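Local structure of aminotransferase TlmJ (5UID) at residues Ser86-Gly89 and Ala90-Ile94; His334-Ser337 and Ala338-His341. The protein probably acts as a dimeric pyridoxal 5'-phosphate-dependent aminotransferase of the DegT/DnrJ/EryC1 family. One frame throughout, in Å; residues are numbered along the deposited sequence.

Interaction 1 of 2, residues Ser86-Gly89 and Ala90-Ile94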
loop_
_atom_site.group_PDB
_atom_site.type_symbol
_atom_site.label_atom_id
_atom_site.label_comp_id
_atom_site.label_asym_id
_atom_site.label_seq_id
_atom_site.Cartn_x
_atom_site.Cartn_y
_atom_site.Cartn_z
ATOM N N SER A 86 20.745 -7.113 1.459
ATOM C CA SER A 86 19.414 -6.898 2.003
ATOM C C SER A 86 18.559 -6.204 0.955
ATOM O O SER A 86 19.068 -5.603 0.007
ATOM C CB SER A 86 19.442 -6.066 3.295
ATOM O OG SER A 86 20.083 -6.765 4.347
ATOM N N PHE A 87 17.245 -6.299 1.137
ATOM C CA PHE A 87 16.321 -5.607 0.253
ATOM C C PHE A 87 16.436 -4.102 0.455
ATOM O O PHE A 87 16.616 -3.623 1.579
ATOM C CB PHE A 87 14.888 -6.073 0.512
ATOM C CG PHE A 87 13.869 -5.407 -0.363
ATOM C CD1 PHE A 87 13.835 -5.662 -1.725
ATOM C CD2 PHE A 87 12.941 -4.532 0.175
ATOM C CE1 PHE A 87 12.897 -5.048 -2.535
ATOM C CE2 PHE A 87 12.001 -3.916 -0.628
ATOM C CZ PHE A 87 11.979 -4.176 -1.985
ATOM N N VAL A 88 16.335 -3.354 -0.649
ATOM C CA VAL A 88 16.542 -1.908 -0.601
ATOM C C VAL A 88 15.545 -1.238 0.337
ATOM O O VAL A 88 15.871 -0.239 0.992
ATOM C CB VAL A 88 16.475 -1.315 -2.024
ATOM C CG1 VAL A 88 15.124 -1.602 -2.669
ATOM C CG2 VAL A 88 16.754 0.182 -2.000
ATOM N N GLY A 89 14.329 -1.782 0.437
ATOM C CA GLY A 89 13.331 -1.195 1.313
ATOM C C GLY A 89 13.692 -1.283 2.782
ATOM O O GLY A 89 13.255 -0.450 3.581
ATOM N N ALA A 90 14.486 -2.287 3.160
ATOM C CA ALA A 90 14.926 -2.394 4.546
ATOM C C ALA A 90 15.878 -1.262 4.909
ATOM O O ALA A 90 15.774 -0.679 5.995
ATOM C CB ALA A 90 15.590 -3.751 4.788
ATOM N N ALA A 91 16.812 -0.937 4.016
ATOM C CA ALA A 91 17.728 0.166 4.281
ATOM C C ALA A 91 17.010 1.506 4.199
ATOM O O ALA A 91 17.308 2.424 4.972
ATOM C CB ALA A 91 18.904 0.122 3.305
ATOM N N ASN A 92 16.062 1.638 3.269
ATOM C CA ASN A 92 15.283 2.868 3.176
ATOM C C ASN A 92 14.453 3.086 4.433
ATOM O O ASN A 92 14.291 4.223 4.890
ATOM C CB ASN A 92 14.386 2.833 1.935
ATOM C CG ASN A 92 15.141 3.150 0.654
ATOM O OD1 ASN A 92 16.358 3.339 0.666
ATOM N ND2 ASN A 92 14.419 3.204 -0.461
ATOM N N ALA A 93 13.927 2.003 5.015
ATOM C CA ALA A 93 13.158 2.128 6.248
ATOM C C ALA A 93 14.005 2.692 7.381
ATOM O O ALA A 93 13.478 3.360 8.278
ATOM C CB ALA A 93 12.575 0.772 6.645
ATOM N N ILE A 94 15.314 2.442 7.353
ATOM C CA ILE A 94 16.205 2.959 8.386
ATOM C C ILE A 94 16.543 4.420 8.126
ATOM O O ILE A 94 16.380 5.279 9.000
ATOM C CB ILE A 94 17.475 2.090 8.468
ATOM C CG1 ILE A 94 17.112 0.647 8.832
ATOM C CG2 ILE A 94 18.468 2.675 9.470
ATOM C CD1 ILE A 94 18.132 -0.371 8.373
#

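Interaction 2 of 2, residues His334-Ser337 and Ala338-His341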
loop_
_atom_site.group_PDB
_atom_site.type_symbol
_atom_site.label_atom_id
_atom_site.label_comp_id
_atom_site.label_asym_id
_atom_site.label_seq_id
_atom_site.Cartn_x
_atom_site.Cartn_y
_atom_site.Cartn_z
ATOM N N HIS A 334 25.806 -1.721 0.444
ATOM C CA HIS A 334 26.941 -0.945 0.921
ATOM C C HIS A 334 27.707 -0.279 -0.213
ATOM O O HIS A 334 28.608 0.520 0.059
ATOM C CB HIS A 334 27.882 -1.824 1.748
ATOM C CG HIS A 334 28.830 -2.644 0.930
ATOM N ND1 HIS A 334 28.447 -3.798 0.280
ATOM C CD2 HIS A 334 30.151 -2.489 0.675
ATOM C CE1 HIS A 334 29.489 -4.312 -0.350
ATOM N NE2 HIS A 334 30.535 -3.537 -0.126
ATOM N N LEU A 335 27.369 -0.582 -1.465
ATOM C CA LEU A 335 27.938 0.096 -2.619
ATOM C C LEU A 335 27.003 1.151 -3.198
ATOM O O LEU A 335 27.347 1.780 -4.202
ATOM C CB LEU A 335 28.307 -0.922 -3.701
ATOM C CG LEU A 335 29.310 -1.999 -3.272
ATOM C CD1 LEU A 335 29.629 -2.940 -4.426
ATOM C CD2 LEU A 335 30.577 -1.368 -2.724
ATOM N N VAL A 336 25.834 1.353 -2.599
ATOM C CA VAL A 336 24.914 2.406 -3.015
ATOM C C VAL A 336 25.278 3.676 -2.256
ATOM O O VAL A 336 25.207 3.711 -1.024
ATOM C CB VAL A 336 23.453 2.007 -2.762
ATOM C CG1 VAL A 336 22.518 3.110 -3.232
ATOM C CG2 VAL A 336 23.133 0.699 -3.466
ATOM N N SER A 337 25.661 4.721 -2.994
ATOM C CA SER A 337 26.223 5.917 -2.375
ATOM C C SER A 337 25.219 6.682 -1.517
ATOM O O SER A 337 25.629 7.548 -0.740
ATOM C CB SER A 337 26.787 6.842 -3.456
ATOM O OG SER A 337 25.799 7.148 -4.424
ATOM N N ALA A 338 23.922 6.391 -1.636
ATOM C CA ALA A 338 22.929 7.166 -0.899
ATOM C C ALA A 338 23.016 6.930 0.605
ATOM O O ALA A 338 22.661 7.816 1.390
ATOM C CB ALA A 338 21.525 6.839 -1.407
ATOM N N TYR A 339 23.489 5.756 1.028
ATOM C CA TYR A 339 23.510 5.395 2.441
ATOM C C TYR A 339 24.794 5.823 3.144
ATOM O O TYR A 339 25.176 5.214 4.150
ATOM C CB TYR A 339 23.290 3.891 2.601
ATOM C CG TYR A 339 22.059 3.383 1.887
ATOM C CD1 TYR A 339 20.788 3.780 2.286
ATOM C CD2 TYR A 339 22.167 2.505 0.818
ATOM C CE1 TYR A 339 19.658 3.318 1.637
ATOM C CE2 TYR A 339 21.043 2.037 0.162
ATOM C CZ TYR A 339 19.792 2.446 0.576
ATOM O OH TYR A 339 18.674 1.981 -0.077
ATOM N N GLY A 340 25.469 6.854 2.644
ATOM C CA GLY A 340 26.651 7.370 3.300
ATOM C C GLY A 340 27.889 6.540 3.026
ATOM O O GLY A 340 27.874 5.541 2.305
ATOM N N HIS A 341 28.992 6.972 3.634
ATOM C CA HIS A 341 30.280 6.324 3.424
ATOM C C HIS A 341 30.307 4.970 4.123
ATOM O O HIS A 341 30.149 4.888 5.346
ATOM C CB HIS A 341 31.407 7.216 3.939
#

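Interaction 1 of 2, residues Ser86-Gly89 and Ala90-Ile94
The first turns of helix 88-95, the crossover helix of a beta-alpha-beta unit between strands 79-83 and 100-104, are where F87, V88 and G89 meet A90, N92 and A93. F87 is the N-cap residue: its O accepts A90 N at 3.0 Å, the donor standing well above the carbonyl plane. The regular i to i+4 pattern then takes over. N92 N reaches V88 O at 3.0 Å in the carbonyl plane, with a nearly straight N-H...O angle of 162°, and A93 N reaches G89 O at 2.9 Å. With CG anti to the backbone N (chi1 -180°), the F87 ring is carried to where V88 CG1 lies 4.0 Å above one face, near the rim. A CB on G89 would come too close to F87 CE2 as the ring is placed. One turn on, the amide of N92 passes V88 obliquely; V88 CG2 is 4.1 Å from N92 ND2. Both polar amide atoms find partners outside this stretch: OD1 is probably hydrogen-bonded to the hydroxyl of Y339, and ND2 is bonded to G242 O of the second subunit. Replacing N92 with alanine would probably cost the Y339 hydroxyl and G242 O of the second subunit this amide partner. The chemistry thus divides in two: main-chain bonds build the helix start, while a buried amide commits its polar atoms to a loop and to the dimer partner.

Interaction 2 of 2, residues His334-Ser337 and Ala338-His341
The phenol ring of Y339 runs alongside V336, the two side chains pointing the same way, and the isopropyl group meets the CD2-CE2 side of the ring. Both residues belong to a tight 3-10-like turn in the loop between helices 309-321 and 346-354. V336 CB is 3.8 Å from Y339 CE2, and V336 CG1 is 3.9 Å from the same atom. V336 O also approaches the ring, but obliquely. The other flat group, the imidazole of H334, has L335 CG 3.7 Å above one face, displaced toward the rim; its ND1 and NE2 are hydrogen-bonded to S84 and E349. The evidence for the turn is a pair of overlapping i to i+3 links, both weak. Y339 N donates to V336 O at 3.4 Å, long but fairly straight (166°), and G340 N to S337 O at 3.5 Å, more bent. Backbone angles of S337 and A338 agree with such a turn, and G340 leaves it with a positive phi of 79°. Because CG of Y339 lies anti to its carbonyl carbon (chi1 -53°), the ring extends back past V336; its CE1 side packs on A91 and its hydroxyl end on V88 of helix 88-95. V238 of the second subunit covers V336, A338 and Y339, making the apolar side of the turn part of the dimer interface, whereas S337 and G340 are exposed. Apolar contacts thus accompany two weak main-chain bonds. Within the turn, V336 CG1 comes to 4.3 Å from A338 CB.

Interaction 1 lies in the buried core, at the N-terminal start of the crossover helix 88-95, whereas interaction 2 is a partly exposed loop turn; their centres are about 12 Å apart. The geometry reflects this: shorter main-chain bonds at a helix start in the first, against two long, weak ones round a turn in the second, which also has apolar side-chain contacts. They join directly through Y339, whose OH lies 2.8 Å from N92 OD1, a probable hydrogen bond, while Y339 CE1 packs 3.7 Å from A91 CB. Both also touch the second subunit, interaction 1 through polar and apolar groups, interaction 2 through packing on V238, so helix and loop meet the dimer partner together.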